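Side-chain contacts in bifunctional cytochrome P450/NADPH--P450 reductase (Deinococcus aerius, PDB 7F3H), which hydroxylates organic substrates at a heme iron, probably using electrons from NADPH delivered by the reductase fused to its P450 part: residues 21-26 with 30-35; 34-39 with 361-366. All coordinates share one frame; numbering follows the deposited sequence.

Contact 1: residues 21-26 with 30-35; sequences HYLAGD and LNFFQL
Asn31, in the opening turns of helix 28-38, the A helix of the cytochrome P450 fold, reaches back to the 3-10 turn and loop that lead into that helix, a clear example of one amide tying a helix to the chain that precedes it. Its ND2 lies 2.8 Å from Tyr22 O, and the N-H points almost straight at the oxygen, at 170°. The acceptor lies in the plane of the Asn31 amide, whereas ND2 sits above the plane of the Tyr22 carbonyl, well tilted from it. The same nitrogen makes a second, weak and bent bond to Ala24 O at 3.1 Å. One side-chain amide nitrogen thus bridges the carbonyls of Tyr22 and Ala24, with the bond to Tyr22 O as the stronger link. CG of Asn31 stands anti to the carbonyl carbon (chi1 -57°), which places the amide beside this turn.

Phe32 comes next and brings a buried ring alongside the turn. Its CZ meets Leu23 CD2 at 3.8 Å, the methyl lying at the ring edge near its plane, while CE1 packs on Tyr22 CB. Leu46 and Leu53, on strands 43-48 and 51-56 of the β-sheet, also touch this ring. The turn meets the same sheet through its own side chains, Tyr22 on Leu46 and Leu23 on Ile48.

One turn further along the helix, Leu35 crosses Tyr22 at about a right angle and makes a CH-π contact. CD1 lies over one face of the phenol, 3.8 Å from the centroid and 20° off the ring normal. His21 NE2 approaches the opposite face near the rim, so both faces of the phenol have a neighbour. Towards the hydroxyl the other branch takes over, Leu35 CD2 lying 3.8 Å from Tyr22 OH.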
loop_
_atom_site.group_PDB
_atom_site.type_symbol
_atom_site.label_atom_id
_atom_site.label_comp_id
_atom_site.label_asym_id
_atom_site.label_seq_id
_atom_site.Cartn_x
_atom_site.Cartn_y
_atom_site.Cartn_z
ATOM N N HIS A 21 -25.686 6.528 2.168
ATOM C CA HIS A 21 -25.454 5.691 3.337
ATOM C C HIS A 21 -24.369 4.653 3.067
ATOM O O HIS A 21 -23.752 4.154 4.021
ATOM C CB HIS A 21 -26.780 5.069 3.818
ATOM C CG HIS A 21 -27.458 4.189 2.818
ATOM N ND1 HIS A 21 -27.794 4.615 1.549
ATOM C CD2 HIS A 21 -27.927 2.921 2.922
ATOM C CE1 HIS A 21 -28.390 3.630 0.898
ATOM N NE2 HIS A 21 -28.480 2.590 1.708
ATOM N N TYR A 22 -24.144 4.294 1.792
ATOM C CA TYR A 22 -23.047 3.397 1.432
ATOM C C TYR A 22 -21.672 4.025 1.655
ATOM O O TYR A 22 -20.680 3.296 1.771
ATOM C CB TYR A 22 -23.171 2.984 -0.037
ATOM C CG TYR A 22 -24.364 2.105 -0.335
ATOM C CD1 TYR A 22 -24.448 0.824 0.172
ATOM C CD2 TYR A 22 -25.399 2.564 -1.120
ATOM C CE1 TYR A 22 -25.530 0.026 -0.090
ATOM C CE2 TYR A 22 -26.482 1.779 -1.394
ATOM C CZ TYR A 22 -26.548 0.511 -0.873
ATOM O OH TYR A 22 -27.633 -0.294 -1.136
ATOM N N LEU A 23 -21.597 5.354 1.744
ATOM C CA LEU A 23 -20.344 6.067 1.942
ATOM C C LEU A 23 -20.040 6.337 3.401
ATOM O O LEU A 23 -19.047 7.013 3.696
ATOM C CB LEU A 23 -20.364 7.398 1.184
ATOM C CG LEU A 23 -20.165 7.272 -0.321
ATOM C CD1 LEU A 23 -20.352 8.613 -1.005
ATOM C CD2 LEU A 23 -18.777 6.682 -0.638
ATOM N N ALA A 24 -20.908 5.898 4.308
ATOM C CA ALA A 24 -20.756 6.164 5.727
ATOM C C ALA A 24 -19.870 5.122 6.398
ATOM O O ALA A 24 -19.655 4.021 5.882
ATOM C CB ALA A 24 -22.126 6.200 6.396
ATOM N N GLY A 25 -19.369 5.476 7.582
ATOM C CA GLY A 25 -18.609 4.541 8.385
ATOM C C GLY A 25 -17.111 4.745 8.248
ATOM O O GLY A 25 -16.625 5.638 7.552
ATOM N N ASP A 26 -16.376 3.891 8.970
ATOM C CA ASP A 26 -14.921 3.945 9.005
ATOM C C ASP A 26 -14.260 3.422 7.731
ATOM O O ASP A 26 -13.081 3.721 7.510
ATOM C CB ASP A 26 -14.393 3.098 10.161
ATOM C CG ASP A 26 -14.466 3.795 11.491
ATOM O OD1 ASP A 26 -14.349 5.042 11.499
ATOM O OD2 ASP A 26 -14.595 3.078 12.517
ATOM N N LEU A 30 -16.059 -1.556 2.441
ATOM C CA LEU A 30 -16.687 -2.805 2.907
ATOM C C LEU A 30 -18.195 -2.830 2.611
ATOM O O LEU A 30 -18.778 -3.895 2.331
ATOM C CB LEU A 30 -16.420 -3.009 4.400
ATOM C CG LEU A 30 -14.938 -3.105 4.757
ATOM C CD1 LEU A 30 -14.717 -3.511 6.221
ATOM C CD2 LEU A 30 -14.259 -4.070 3.811
ATOM N N ASN A 31 -18.847 -1.667 2.700
ATOM C CA ASN A 31 -20.213 -1.554 2.202
ATOM C C ASN A 31 -20.295 -1.949 0.734
ATOM O O ASN A 31 -21.242 -2.636 0.309
ATOM C CB ASN A 31 -20.731 -0.132 2.405
ATOM C CG ASN A 31 -20.662 0.310 3.858
ATOM O OD1 ASN A 31 -20.741 -0.516 4.790
ATOM N ND2 ASN A 31 -20.560 1.616 4.062
ATOM N N PHE A 32 -19.321 -1.501 -0.059
ATOM C CA PHE A 32 -19.321 -1.860 -1.477
ATOM C C PHE A 32 -19.159 -3.360 -1.649
ATOM O O PHE A 32 -19.776 -3.962 -2.529
ATOM C CB PHE A 32 -18.200 -1.137 -2.215
ATOM C CG PHE A 32 -18.278 0.350 -2.129
ATOM C CD1 PHE A 32 -19.498 0.986 -1.962
ATOM C CD2 PHE A 32 -17.121 1.111 -2.220
ATOM C CE1 PHE A 32 -19.559 2.364 -1.901
ATOM C CE2 PHE A 32 -17.174 2.489 -2.163
ATOM C CZ PHE A 32 -18.396 3.121 -1.998
ATOM N N PHE A 33 -18.326 -3.971 -0.807
ATOM C CA PHE A 33 -18.124 -5.414 -0.863
ATOM C C PHE A 33 -19.421 -6.190 -0.598
ATOM O O PHE A 33 -19.734 -7.155 -1.323
ATOM C CB PHE A 33 -17.040 -5.801 0.123
ATOM C CG PHE A 33 -16.860 -7.265 0.258
ATOM C CD1 PHE A 33 -16.026 -7.953 -0.613
ATOM C CD2 PHE A 33 -17.511 -7.966 1.265
ATOM C CE1 PHE A 33 -15.844 -9.319 -0.490
ATOM C CE2 PHE A 33 -17.339 -9.332 1.389
ATOM C CZ PHE A 33 -16.495 -10.010 0.503
ATOM N N GLN A 34 -20.201 -5.776 0.419
ATOM C CA GLN A 34 -21.477 -6.453 0.695
ATOM C C GLN A 34 -22.442 -6.300 -0.484
ATOM O O GLN A 34 -23.036 -7.290 -0.956
ATOM C CB GLN A 34 -22.130 -5.910 1.969
ATOM C CG GLN A 34 -21.575 -6.427 3.294
ATOM C CD GLN A 34 -21.352 -7.952 3.373
ATOM O OE1 GLN A 34 -20.330 -8.405 3.900
ATOM N NE2 GLN A 34 -22.310 -8.735 2.881
ATOM N N LEU A 35 -22.611 -5.060 -0.984
ATOM C CA LEU A 35 -23.371 -4.897 -2.226
ATOM C C LEU A 35 -22.904 -5.850 -3.309
ATOM O O LEU A 35 -23.730 -6.519 -3.940
ATOM C CB LEU A 35 -23.328 -3.497 -2.814
ATOM C CG LEU A 35 -24.305 -2.475 -2.332
ATOM C CD1 LEU A 35 -23.970 -1.145 -3.039
ATOM C CD2 LEU A 35 -25.661 -3.040 -2.783
#

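Contact 2: residues 34-39 with 361-366; sequences QLARQI and IPALHR
Arg37 and Arg366 meet at about a right angle where the end of helix 28-38 comes up against the short helix 361-365, the A and K' helices of the P450 fold. The two guanidinium planes are turned 58° from each other, so the groups do not stack. Instead, the flat end of Arg37 addresses the root of Arg366: Arg366 CB lies at the edge of the Arg37 guanidinium, in its plane, 3.8 Å from NH2, and CD of the same chain is nearly as close.

Different chain shapes produce this crossing. Arg37 is bent at chi2 (-69°), which swings its tip across to the short helix, whereas Arg366 runs extended from CG to NE and carries its charged end on past the crossing point, away from helix 28-38. Arg37 NH1 comes to 3.6 Å from Arg366 O, but obliquely and without a hydrogen bond.

The electrostatic logic lies in a third residue. Arg37 NH2 and Arg366 NH1 are 5.1 Å apart, and both form salt bridges to the same oxygen, OD1 of Asp375. The two positive groups are therefore gathered round a shared carboxylate, whose negative charge would be expected to offset their proximity. Arg366 also makes a cation-π contact with Phe328 on helix 317-329. From that helix Arg327, in the ExxR motif characteristic of P450s, hydrogen-bonds to the carbonyl of His365, which ties the end of the short helix to helix 317-329.

Beneath the arginines the helices approach through their smallest buried side chains. Ala36 and Ala363 are the nearest residues by backbone, with CA atoms 6.5 Å apart. Leu360 and Tyr57 pack on Ala36 too, and across the junction methyl meets methyl, Ala36 CB lying 3.7 Å from Ala363 CB.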
loop_
_atom_site.group_PDB
_atom_site.type_symbol
_atom_site.label_atom_id
_atom_site.label_comp_id
_atom_site.label_asym_id
_atom_site.label_seq_id
_atom_site.Cartn_x
_atom_site.Cartn_y
_atom_site.Cartn_z
ATOM N N GLN A 34 -20.201 -5.776 0.419
ATOM C CA GLN A 34 -21.477 -6.453 0.695
ATOM C C GLN A 34 -22.442 -6.300 -0.484
ATOM O O GLN A 34 -23.036 -7.290 -0.956
ATOM C CB GLN A 34 -22.130 -5.910 1.969
ATOM C CG GLN A 34 -21.575 -6.427 3.294
ATOM C CD GLN A 34 -21.352 -7.952 3.373
ATOM O OE1 GLN A 34 -20.330 -8.405 3.900
ATOM N NE2 GLN A 34 -22.310 -8.735 2.881
ATOM N N LEU A 35 -22.611 -5.060 -0.984
ATOM C CA LEU A 35 -23.371 -4.897 -2.226
ATOM C C LEU A 35 -22.904 -5.850 -3.309
ATOM O O LEU A 35 -23.730 -6.519 -3.940
ATOM C CB LEU A 35 -23.328 -3.497 -2.814
ATOM C CG LEU A 35 -24.305 -2.475 -2.332
ATOM C CD1 LEU A 35 -23.970 -1.145 -3.039
ATOM C CD2 LEU A 35 -25.661 -3.040 -2.783
ATOM N N ALA A 36 -21.594 -5.884 -3.576
ATOM C CA ALA A 36 -21.093 -6.720 -4.660
ATOM C C ALA A 36 -21.550 -8.157 -4.463
ATOM O O ALA A 36 -21.937 -8.837 -5.423
ATOM C CB ALA A 36 -19.575 -6.639 -4.732
ATOM N N ARG A 37 -21.606 -8.600 -3.203
ATOM C CA ARG A 37 -22.045 -9.970 -2.944
ATOM C C ARG A 37 -23.524 -10.154 -3.240
ATOM O O ARG A 37 -23.945 -11.278 -3.527
ATOM C CB ARG A 37 -21.805 -10.328 -1.477
ATOM C CG ARG A 37 -20.415 -10.776 -1.172
ATOM C CD ARG A 37 -20.117 -12.135 -1.802
ATOM N NE ARG A 37 -19.005 -12.773 -1.107
ATOM C CZ ARG A 37 -17.744 -12.734 -1.525
ATOM N NH1 ARG A 37 -17.437 -12.069 -2.637
ATOM N NH2 ARG A 37 -16.792 -13.343 -0.819
ATOM N N GLN A 38 -24.295 -9.060 -3.277
ATOM C CA GLN A 38 -25.694 -9.183 -3.696
ATOM C C GLN A 38 -25.829 -9.157 -5.209
ATOM O O GLN A 38 -26.804 -9.696 -5.740
ATOM C CB GLN A 38 -26.583 -8.049 -3.164
ATOM C CG GLN A 38 -26.467 -7.687 -1.708
ATOM C CD GLN A 38 -26.717 -8.858 -0.832
ATOM O OE1 GLN A 38 -27.683 -9.598 -1.032
ATOM N NE2 GLN A 38 -25.837 -9.065 0.144
ATOM N N ILE A 39 -24.884 -8.551 -5.923
ATOM C CA ILE A 39 -25.092 -8.325 -7.353
ATOM C C ILE A 39 -24.167 -9.210 -8.186
ATOM O O ILE A 39 -22.977 -8.900 -8.356
ATOM C CB ILE A 39 -24.902 -6.828 -7.669
ATOM C CG1 ILE A 39 -25.734 -5.980 -6.682
ATOM C CG2 ILE A 39 -25.253 -6.495 -9.128
ATOM C CD1 ILE A 39 -25.757 -4.504 -6.967
ATOM N N ILE A 361 -11.454 -4.230 -5.291
ATOM C CA ILE A 361 -10.436 -5.268 -5.075
ATOM C C ILE A 361 -10.883 -6.358 -4.110
ATOM O O ILE A 361 -10.680 -7.544 -4.415
ATOM C CB ILE A 361 -9.114 -4.613 -4.636
ATOM C CG1 ILE A 361 -8.557 -3.629 -5.675
ATOM C CG2 ILE A 361 -8.053 -5.670 -4.313
ATOM C CD1 ILE A 361 -8.147 -4.284 -7.051
ATOM N N PRO A 362 -11.459 -6.066 -2.943
ATOM C CA PRO A 362 -11.898 -7.168 -2.081
ATOM C C PRO A 362 -12.881 -8.101 -2.759
ATOM O O PRO A 362 -12.784 -9.325 -2.594
ATOM C CB PRO A 362 -12.534 -6.457 -0.883
ATOM C CG PRO A 362 -12.000 -5.112 -0.922
ATOM C CD PRO A 362 -11.709 -4.759 -2.319
ATOM N N ALA A 363 -13.836 -7.556 -3.518
ATOM C CA ALA A 363 -14.796 -8.419 -4.187
ATOM C C ALA A 363 -14.123 -9.207 -5.307
ATOM O O ALA A 363 -14.450 -10.379 -5.528
ATOM C CB ALA A 363 -15.969 -7.592 -4.701
ATOM N N LEU A 364 -13.193 -8.574 -6.035
ATOM C CA LEU A 364 -12.442 -9.254 -7.097
ATOM C C LEU A 364 -11.538 -10.354 -6.536
ATOM O O LEU A 364 -11.456 -11.467 -7.087
ATOM C CB LEU A 364 -11.629 -8.225 -7.880
ATOM C CG LEU A 364 -10.596 -8.761 -8.875
ATOM C CD1 LEU A 364 -11.233 -9.422 -10.090
ATOM C CD2 LEU A 364 -9.712 -7.657 -9.295
ATOM N N HIS A 365 -10.814 -10.040 -5.465
ATOM C CA HIS A 365 -9.882 -10.970 -4.857
ATOM C C HIS A 365 -10.588 -12.167 -4.243
ATOM O O HIS A 365 -9.915 -13.131 -3.844
ATOM C CB HIS A 365 -9.063 -10.224 -3.821
ATOM C CG HIS A 365 -7.908 -9.475 -4.404
ATOM N ND1 HIS A 365 -6.951 -8.865 -3.625
ATOM C CD2 HIS A 365 -7.533 -9.273 -5.690
ATOM C CE1 HIS A 365 -6.034 -8.314 -4.406
ATOM N NE2 HIS A 365 -6.363 -8.552 -5.664
ATOM N N ARG A 366 -11.915 -12.087 -4.106
ATOM C CA ARG A 366 -12.746 -13.138 -3.544
ATOM C C ARG A 366 -13.845 -13.606 -4.499
ATOM O O ARG A 366 -14.859 -14.144 -4.049
ATOM C CB ARG A 366 -13.379 -12.636 -2.254
ATOM C CG ARG A 366 -12.413 -12.427 -1.151
ATOM C CD ARG A 366 -13.216 -12.029 0.037
ATOM N NE ARG A 366 -12.384 -11.416 1.047
ATOM C CZ ARG A 366 -12.311 -11.857 2.296
ATOM N NH1 ARG A 366 -13.033 -12.909 2.646
ATOM N NH2 ARG A 366 -11.512 -11.251 3.182
#

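How the contacts relate
Helix 28-38 carries both contacts, whose centres are about 11 Å apart. Contact 1 is local in sequence, joining the helix to the turn just before it; contact 2 begins on the last two residues of contact 1, Gln34 and Leu35, and joins the helix end to a segment more than 320 residues later. Phe33 connects the two regions: its CD1 lies 3.7 Å from Ala363 N, and its CE1 lies 3.8 Å from Arg366 CD. The helix thus links the N-terminal chain beside strand 43-48 with helix 361-365, which follows strand 356-359 of the same five-stranded sheet, so early and late parts of the P450 fold meet on one side of the molecule.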